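Local coordinates for protein histone acetyltransferase HPA2 and related acetyltransferases (PDB 2QEC) that probably transfers acyl groups, as an acetyltransferase of the GNAT family whose own substrate is not established, at residues 14-19 with 71-76; 50-55 with 127-132; 180-185 with 191-196. The protein carries 1 engineered substitution. All blocks are in the same frame, centred on the assembly; numbering follows the deposited sequence. Where two conformers were deposited one is given.

Contact 1 (14-19 with 71-76); sequences FPKIVD and GEIVGV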
# COMPACT_ATOMS: atom_id res chain seq x y z
N PHE A 14 20.96 -3.63 26.06
CA PHE A 14 21.39 -3.09 24.76
C PHE A 14 22.69 -3.73 24.20
O PHE A 14 22.72 -4.06 23.01
CB PHE A 14 21.46 -1.56 24.75
CG PHE A 14 20.10 -0.85 24.86
CD1 PHE A 14 18.89 -1.56 24.87
CD2 PHE A 14 20.05 0.53 24.91
CE1 PHE A 14 17.69 -0.90 24.95
CE2 PHE A 14 18.84 1.19 25.01
CZ PHE A 14 17.65 0.46 25.03
N PRO A 15 23.76 -3.90 25.01
CA PRO A 15 24.92 -4.61 24.46
C PRO A 15 24.64 -5.96 23.81
O PRO A 15 25.15 -6.23 22.72
CB PRO A 15 25.84 -4.75 25.67
CG PRO A 15 25.53 -3.59 26.49
CD PRO A 15 24.04 -3.41 26.36
N LYS A 16 23.84 -6.80 24.46
CA LYS A 16 23.55 -8.13 23.93
C LYS A 16 22.69 -8.02 22.70
O LYS A 16 22.81 -8.77 21.73
CB LYS A 16 22.83 -8.97 25.00
CG LYS A 16 22.45 -10.36 24.52
CD LYS A 16 23.69 -11.26 24.41
CE LYS A 16 23.35 -12.54 23.65
NZ LYS A 16 22.31 -13.29 24.41
N ILE A 17 21.79 -7.08 22.74
CA ILE A 17 20.90 -6.82 21.59
C ILE A 17 21.75 -6.51 20.33
O ILE A 17 21.56 -7.11 19.26
CB ILE A 17 19.95 -5.70 21.94
CG1 ILE A 17 18.81 -6.23 22.83
CG2 ILE A 17 19.33 -5.08 20.71
CD1 ILE A 17 17.97 -5.18 23.40
N VAL A 18 22.73 -5.63 20.48
CA VAL A 18 23.64 -5.26 19.38
C VAL A 18 24.45 -6.47 18.94
O VAL A 18 24.61 -6.72 17.76
CB VAL A 18 24.53 -4.10 19.77
CG1 VAL A 18 25.64 -3.87 18.73
CG2 VAL A 18 23.70 -2.83 20.01
N ASP A 19 24.96 -7.25 19.90
CA ASP A 19 25.67 -8.49 19.59
C ASP A 19 24.82 -9.40 18.72
O ASP A 19 25.33 -10.03 17.78
CB ASP A 19 26.02 -9.30 20.83
CG ASP A 19 27.13 -8.70 21.65
OD1 ASP A 19 27.87 -7.83 21.16
OD2 ASP A 19 27.22 -9.10 22.82
N GLY A 71 17.27 -17.99 30.13
CA GLY A 71 17.25 -16.53 30.41
C GLY A 71 18.02 -15.63 29.45
O GLY A 71 18.12 -14.43 29.68
N GLU A 72 18.59 -16.21 28.40
CA GLU A 72 19.42 -15.42 27.50
C GLU A 72 18.60 -14.91 26.34
O GLU A 72 17.67 -15.56 25.89
CB GLU A 72 20.64 -16.21 26.98
CG GLU A 72 21.59 -16.75 28.06
CD GLU A 72 22.61 -15.73 28.64
OE1 GLU A 72 22.88 -14.68 28.01
OE2 GLU A 72 23.14 -16.01 29.77
N ILE A 73 19.00 -13.73 25.87
CA ILE A 73 18.37 -13.10 24.73
C ILE A 73 18.81 -13.85 23.49
O ILE A 73 20.02 -14.06 23.26
CB ILE A 73 18.71 -11.60 24.65
CG1 ILE A 73 18.06 -10.85 25.83
CG2 ILE A 73 18.30 -11.02 23.30
CD1 ILE A 73 18.67 -9.49 26.11
N VAL A 74 17.83 -14.38 22.76
CA VAL A 74 18.06 -15.18 21.56
C VAL A 74 17.44 -14.56 20.30
O VAL A 74 17.62 -15.06 19.19
CB VAL A 74 17.52 -16.64 21.73
CG1 VAL A 74 18.40 -17.40 22.68
CG2 VAL A 74 16.07 -16.68 22.18
N GLY A 75 16.75 -13.45 20.47
CA GLY A 75 16.21 -12.72 19.32
C GLY A 75 15.83 -11.32 19.70
O GLY A 75 15.62 -11.02 20.89
N VAL A 76 15.76 -10.48 18.69
CA VAL A 76 15.40 -9.09 18.85
C VAL A 76 14.60 -8.63 17.62
O VAL A 76 14.85 -9.08 16.49
CB VAL A 76 16.64 -8.17 19.14
CG1 VAL A 76 17.64 -8.13 17.98
CG2 VAL A 76 16.22 -6.77 19.56
O HOH W 1 21.38 -12.72 27.25

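Contact 2 (50-55 with 127-132); sequences ELQIEK and YLYTVA. With EDO (1,2-ethanediol), chain D.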
# COMPACT_ATOMS: atom_id res chain seq x y z
N GLU A 50 24.25 0.30 17.15
CA GLU A 50 24.30 1.04 18.42
C GLU A 50 23.62 2.40 18.32
O GLU A 50 22.88 2.78 19.22
CB GLU A 50 25.74 1.21 18.88
CG GLU A 50 26.34 -0.09 19.32
CD GLU A 50 27.82 -0.02 19.62
OE1 GLU A 50 28.52 0.89 19.10
OE2 GLU A 50 28.28 -0.92 20.36
N LEU A 51 23.84 3.10 17.23
CA LEU A 51 23.26 4.41 16.96
C LEU A 51 21.74 4.36 16.70
O LEU A 51 21.00 5.20 17.21
CB LEU A 51 23.95 5.03 15.75
CG LEU A 51 23.47 6.40 15.27
CD1 LEU A 51 23.96 7.49 16.22
CD2 LEU A 51 23.96 6.66 13.89
N GLN A 52 21.30 3.40 15.90
CA GLN A 52 19.88 3.22 15.62
C GLN A 52 19.10 2.92 16.91
O GLN A 52 18.07 3.52 17.16
CB GLN A 52 19.65 2.12 14.57
CG GLN A 52 19.79 2.59 13.12
CD GLN A 52 19.83 1.45 12.12
OE1 GLN A 52 20.08 0.31 12.47
NE2 GLN A 52 19.56 1.76 10.87
N ILE A 53 19.61 2.03 17.74
CA ILE A 53 18.97 1.73 19.02
C ILE A 53 18.93 2.94 19.94
O ILE A 53 17.90 3.26 20.53
CB ILE A 53 19.69 0.58 19.73
CG1 ILE A 53 19.38 -0.74 19.02
CG2 ILE A 53 19.33 0.50 21.25
CD1 ILE A 53 20.29 -1.85 19.46
N GLU A 54 20.05 3.62 20.04
CA GLU A 54 20.22 4.69 21.01
C GLU A 54 19.38 5.91 20.65
O GLU A 54 18.74 6.50 21.53
CB GLU A 54 21.71 5.04 21.08
CG GLU A 54 22.09 6.18 21.99
CD GLU A 54 23.45 6.74 21.62
OE1 GLU A 54 24.45 5.98 21.69
OE2 GLU A 54 23.51 7.93 21.25
N LYS A 55 19.35 6.25 19.36
CA LYS A 55 18.76 7.50 18.89
C LYS A 55 17.42 7.36 18.19
O LYS A 55 16.76 8.35 17.93
CB LYS A 55 19.73 8.20 17.94
CG LYS A 55 21.05 8.63 18.59
CD LYS A 55 20.89 9.92 19.39
CE LYS A 55 22.24 10.50 19.84
NZ LYS A 55 22.15 11.98 20.13
N TYR A 127 6.17 -0.15 11.48
CA TYR A 127 7.19 -0.68 10.58
C TYR A 127 8.02 -1.67 11.35
O TYR A 127 8.59 -1.28 12.32
CB TYR A 127 8.10 0.45 10.10
CG TYR A 127 9.33 0.10 9.27
CD1 TYR A 127 9.31 -0.91 8.32
CD2 TYR A 127 10.53 0.80 9.45
CE1 TYR A 127 10.42 -1.22 7.58
CE2 TYR A 127 11.63 0.51 8.70
CZ TYR A 127 11.57 -0.49 7.76
OH TYR A 127 12.67 -0.80 7.03
N LEU A 128 8.09 -2.90 10.86
CA LEU A 128 9.03 -3.88 11.35
C LEU A 128 10.31 -3.74 10.56
O LEU A 128 10.36 -4.16 9.40
CB LEU A 128 8.45 -5.28 11.21
CG LEU A 128 9.44 -6.38 11.63
CD1 LEU A 128 9.93 -6.14 13.05
CD2 LEU A 128 8.77 -7.73 11.45
N TYR A 129 11.32 -3.14 11.20
CA TYR A 129 12.60 -2.79 10.60
C TYR A 129 13.46 -4.01 10.48
O TYR A 129 13.98 -4.34 9.38
CB TYR A 129 13.30 -1.67 11.38
CG TYR A 129 14.79 -1.48 11.11
CD1 TYR A 129 15.29 -1.30 9.82
CD2 TYR A 129 15.70 -1.48 12.14
CE1 TYR A 129 16.69 -1.14 9.59
CE2 TYR A 129 17.06 -1.32 11.91
CZ TYR A 129 17.53 -1.16 10.62
OH TYR A 129 18.90 -0.99 10.42
N THR A 130 13.63 -4.72 11.59
CA THR A 130 14.45 -5.87 11.56
C THR A 130 14.01 -6.88 12.63
O THR A 130 13.50 -6.49 13.71
CB THR A 130 15.93 -5.44 11.70
OG1 THR A 130 16.78 -6.47 11.22
CG2 THR A 130 16.27 -5.08 13.12
N VAL A 131 14.18 -8.15 12.30
CA VAL A 131 14.01 -9.27 13.23
C VAL A 131 15.21 -10.16 13.10
O VAL A 131 15.59 -10.58 12.01
CB VAL A 131 12.62 -9.99 13.03
CG1 VAL A 131 12.42 -10.41 11.61
CG2 VAL A 131 12.48 -11.22 13.94
N ALA A 132 15.90 -10.42 14.22
CA ALA A 132 17.09 -11.17 14.21
C ALA A 132 17.03 -12.24 15.27
O ALA A 132 16.51 -11.99 16.36
CB ALA A 132 18.27 -10.24 14.48
C1 EDO D . 11.62 -8.46 8.55
O1 EDO D . 11.37 -8.00 7.22
C2 EDO D . 12.74 -7.65 9.19
O2 EDO D . 13.98 -8.40 9.29

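Contact 3 (180-185 with 191-196); sequences LGYIPS and PELAMW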
# COMPACT_ATOMS: atom_id res chain seq x y z
N LEU A 180 2.67 -5.77 -1.59
CA LEU A 180 2.58 -4.50 -2.30
C LEU A 180 3.37 -4.64 -3.62
O LEU A 180 2.84 -4.44 -4.68
CB LEU A 180 3.15 -3.39 -1.43
CG LEU A 180 2.36 -3.01 -0.16
CD1 LEU A 180 3.16 -2.01 0.68
CD2 LEU A 180 1.05 -2.33 -0.54
N GLY A 181 4.62 -5.03 -3.54
CA GLY A 181 5.42 -5.31 -4.75
C GLY A 181 6.89 -5.29 -4.42
O GLY A 181 7.26 -5.12 -3.26
N TYR A 182 7.73 -5.48 -5.43
CA TYR A 182 9.18 -5.51 -5.21
C TYR A 182 9.77 -4.11 -5.28
O TYR A 182 9.36 -3.29 -6.11
CB TYR A 182 9.87 -6.45 -6.22
CG TYR A 182 9.59 -7.90 -5.92
CD1 TYR A 182 10.38 -8.59 -5.01
CD2 TYR A 182 8.53 -8.56 -6.54
CE1 TYR A 182 10.12 -9.93 -4.73
CE2 TYR A 182 8.26 -9.89 -6.27
CZ TYR A 182 9.05 -10.57 -5.38
OH TYR A 182 8.78 -11.88 -5.11
N ILE A 183 10.68 -3.82 -4.37
CA ILE A 183 11.42 -2.55 -4.37
C ILE A 183 12.68 -2.73 -5.23
O ILE A 183 13.46 -3.66 -5.00
CB ILE A 183 11.80 -2.12 -2.92
CG1 ILE A 183 10.54 -1.80 -2.13
CG2 ILE A 183 12.84 -0.97 -2.93
CD1 ILE A 183 10.73 -1.74 -0.66
N PRO A 184 12.89 -1.84 -6.21
CA PRO A 184 14.09 -1.97 -7.03
C PRO A 184 15.36 -1.81 -6.21
O PRO A 184 15.43 -0.90 -5.39
CB PRO A 184 13.98 -0.81 -8.03
CG PRO A 184 12.59 -0.33 -7.96
CD PRO A 184 12.05 -0.71 -6.62
N SER A 185 16.33 -2.69 -6.43
CA SER A 185 17.64 -2.61 -5.76
C SER A 185 18.69 -2.20 -6.77
O SER A 185 18.67 -2.67 -7.89
CB SER A 185 18.02 -3.98 -5.14
OG SER A 185 18.26 -4.97 -6.14
N PRO A 191 15.74 -8.45 -4.83
CA PRO A 191 14.81 -7.37 -4.54
C PRO A 191 13.96 -7.73 -3.30
O PRO A 191 13.67 -8.91 -3.04
CB PRO A 191 13.98 -7.25 -5.83
CG PRO A 191 14.91 -7.74 -6.89
CD PRO A 191 15.71 -8.84 -6.25
N GLU A 192 13.64 -6.73 -2.51
CA GLU A 192 12.79 -6.99 -1.34
C GLU A 192 11.33 -6.86 -1.72
O GLU A 192 10.98 -6.03 -2.54
CB GLU A 192 13.13 -6.05 -0.21
CG GLU A 192 14.60 -6.19 0.21
CD GLU A 192 14.94 -5.43 1.47
OE1 GLU A 192 14.52 -4.26 1.58
OE2 GLU A 192 15.65 -5.98 2.34
N LEU A 193 10.50 -7.72 -1.14
CA LEU A 193 9.06 -7.68 -1.38
C LEU A 193 8.40 -6.87 -0.24
O LEU A 193 8.32 -7.33 0.89
CB LEU A 193 8.48 -9.10 -1.42
CG LEU A 193 6.95 -9.14 -1.71
CD1 LEU A 193 6.59 -8.41 -2.96
CD2 LEU A 193 6.41 -10.53 -1.77
N ALA A 194 7.98 -5.65 -0.55
CA ALA A 194 7.22 -4.82 0.38
C ALA A 194 5.90 -5.50 0.64
O ALA A 194 5.23 -5.94 -0.31
CB ALA A 194 6.94 -3.44 -0.27
N MSE A 195 5.47 -5.51 1.90
CA MSE A 195 4.19 -6.11 2.28
C MSE A 195 3.46 -5.24 3.30
O MSE A 195 4.06 -4.42 3.96
CB MSE A 195 4.43 -7.50 2.89
CG MSE A 195 5.29 -8.39 2.02
SE MSE A 195 5.36 -10.22 2.58
CE MSE A 195 3.87 -10.59 1.70
N TRP A 196 2.15 -5.46 3.40
CA TRP A 196 1.25 -4.68 4.21
C TRP A 196 0.29 -5.58 4.95
O TRP A 196 -0.49 -6.30 4.30
CB TRP A 196 0.43 -3.82 3.25
CG TRP A 196 -0.52 -2.78 3.81
CD1 TRP A 196 -1.88 -2.81 3.76
CD2 TRP A 196 -0.17 -1.54 4.42
NE1 TRP A 196 -2.40 -1.67 4.31
CE2 TRP A 196 -1.37 -0.87 4.73
CE3 TRP A 196 1.05 -0.93 4.74
CZ2 TRP A 196 -1.39 0.38 5.34
CZ3 TRP A 196 1.03 0.31 5.36
CH2 TRP A 196 -0.17 0.96 5.64
O HOH W 2 15.24 -3.98 -2.90

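Contact 1 (14-19 with 71-76)
In the packing of helix 14-25 onto the sheet of the GNAT fold, Lys16 and Ile17 meet Ile73 and Val76 in the first half of strand 73-80. Lys16 leaves the helix with CG anti to the backbone N (chi1 178°) and bends at chi2 and chi4, which lays its aliphatic part along Ile73, the two side chains running past each other in opposite directions; Lys16 CG is 3.9 Å from Ile73 CB. The bend carries NZ to the strand backbone, where it donates to Ile73 O at 2.7 Å, in the carbonyl plane and on a lone pair. A water accepts from Lys16 NZ at 3.0 Å and from Ile73 N at 2.9 Å and, in the conformer given, donates to Glu72 OE1; as Glu72 has two conformers, both this link and the long Lys16-Glu72 salt bridge are doubtful. Deeper in, Ile17 CG2 touches Val76 CG2 at 3.7 Å in the conformer given, the side chains crossing nearly at right angles; Ile53 and Ile63 also pack on Ile17. Between the two touching strand residues lies a classic beta bulge, Val74 and Gly75 both facing Ala66. One ammonium group thus engages both polar backbone groups of Ile73, the C=O directly and the N-H through water, pinning the outer side of an otherwise apolar helix-sheet interface.

Contact 2 (50-55 with 127-132)
Gln52 is the residue of 50-55 that reaches across to the strand, meeting the phenol of Tyr129. One residue earlier, Leu51 packs on Leu98 and Ile101 of helix 98-102. Gln52 itself points to the sheet: CG lies anti to the carbonyl carbon (chi1 -83°) and the chain is extended beyond CG, long enough to bridge backbones whose nearest CA atoms, those of Gln52 and Tyr129, are 10.7 Å apart. Its OE1 accepts from Tyr129 OH at 2.7 Å. The hydroxyl sits beside the carbonyl rather than beyond its end, with a C=O...donor angle of 98° and a tilt of 23° from the carbonyl plane. Amide and ring planes stand almost perpendicular, and OE1 lies at the ring edge, 3.5 Å from Tyr129 CE2. Ile53 comes next and packs on Val18 of helix 14-25, while Glu54 forms a salt bridge with Arg97. On the strand, Tyr129 and Thr130 both face Leu78 in a classic beta bulge; the Tyr57 ring meets that of Tyr129 with nearly parallel planes. Just past the bulge, Val131 N gives a weak hydrogen bond of 3.0 Å to O2 of a 1,2-ethanediol, probably from the crystallisation liquor. In GNAT enzymes a bulge in this strand accompanies the splay from the neighbouring parallel strand, where the pantetheine arm of acetyl-CoA binds; the diol's position is consistent with that cleft. The contact itself is small, 90 Å² in all, and centred on one polar meeting: the bond from Tyr129 OH to Gln52 OE1 ties the helix to the bulge and limits how the hydroxyl can turn.

Contact 3 (180-185 with 191-196)
Leu193 and Tyr182 form the apolar centre of this beta hairpin, facing each other as an antiparallel non-hydrogen-bonded pair. Leu193 CD1 stands over the middle of the Tyr182 ring, 3.9 Å from the centroid and 7° off the normal, a CH-pi contact. Tyr182 CG lies anti to the carbonyl carbon (chi1 -72°), which brings the ring over Leu193; Tyr182 CE1 touches Leu193 CB at 3.8 Å, and Pro191 O lies at the ring edge in its plane. On the other face of the sheet Ile183 CD1 nears Ala194 CB at 4.2 Å. Farther along, Leu180 CG packs on Trp196 CB at 4.0 Å. The strands join through backbone bonds: Ile183 N donates to Glu192 O at 2.9 Å, nearly along the C=O axis, and Ala194 N to Gly181 O. Leu180 and Gly181 form a classic beta bulge opposite Ala194: Ala194 O accepts from Leu180 N at 2.9 Å and, weakly, from Gly181 N at 3.4 Å. Toward the turn a water donates to Ile183 O and accepts from Glu192 N, joining the two strands there. Alternate backbone groups are thus used inside the hairpin, while Leu193 and Met195 bond to strand 159-163 on the other edge, and Trp196 carries its polar end into the dimer interface, where NE1 is hydrogen-bonded to Pro179 O of the second subunit.

In the fold
From the N terminus, helix 14-25 is followed by helices 29-32 and 43-60 and strand 61-67 before strand 73-80 returns to it in contact 1. Contact 2 opens inside that loop, at 50-55, and closes beyond it at 127-132, so the two cross along the chain. They also touch in space: helix 14-25 packs on helix 43-60, with Phe14 on Ile53, and Val76 O probably accepts a hydrogen bond from Ala132 N, joining strands 73-80 and 126-133, neighbours in the sheet. Together they fix two helices to one part of the sheet. Contact 3 follows in series, a short hairpin at the sheet's far end, its centre 28 Å from that of contact 1, next to the second subunit.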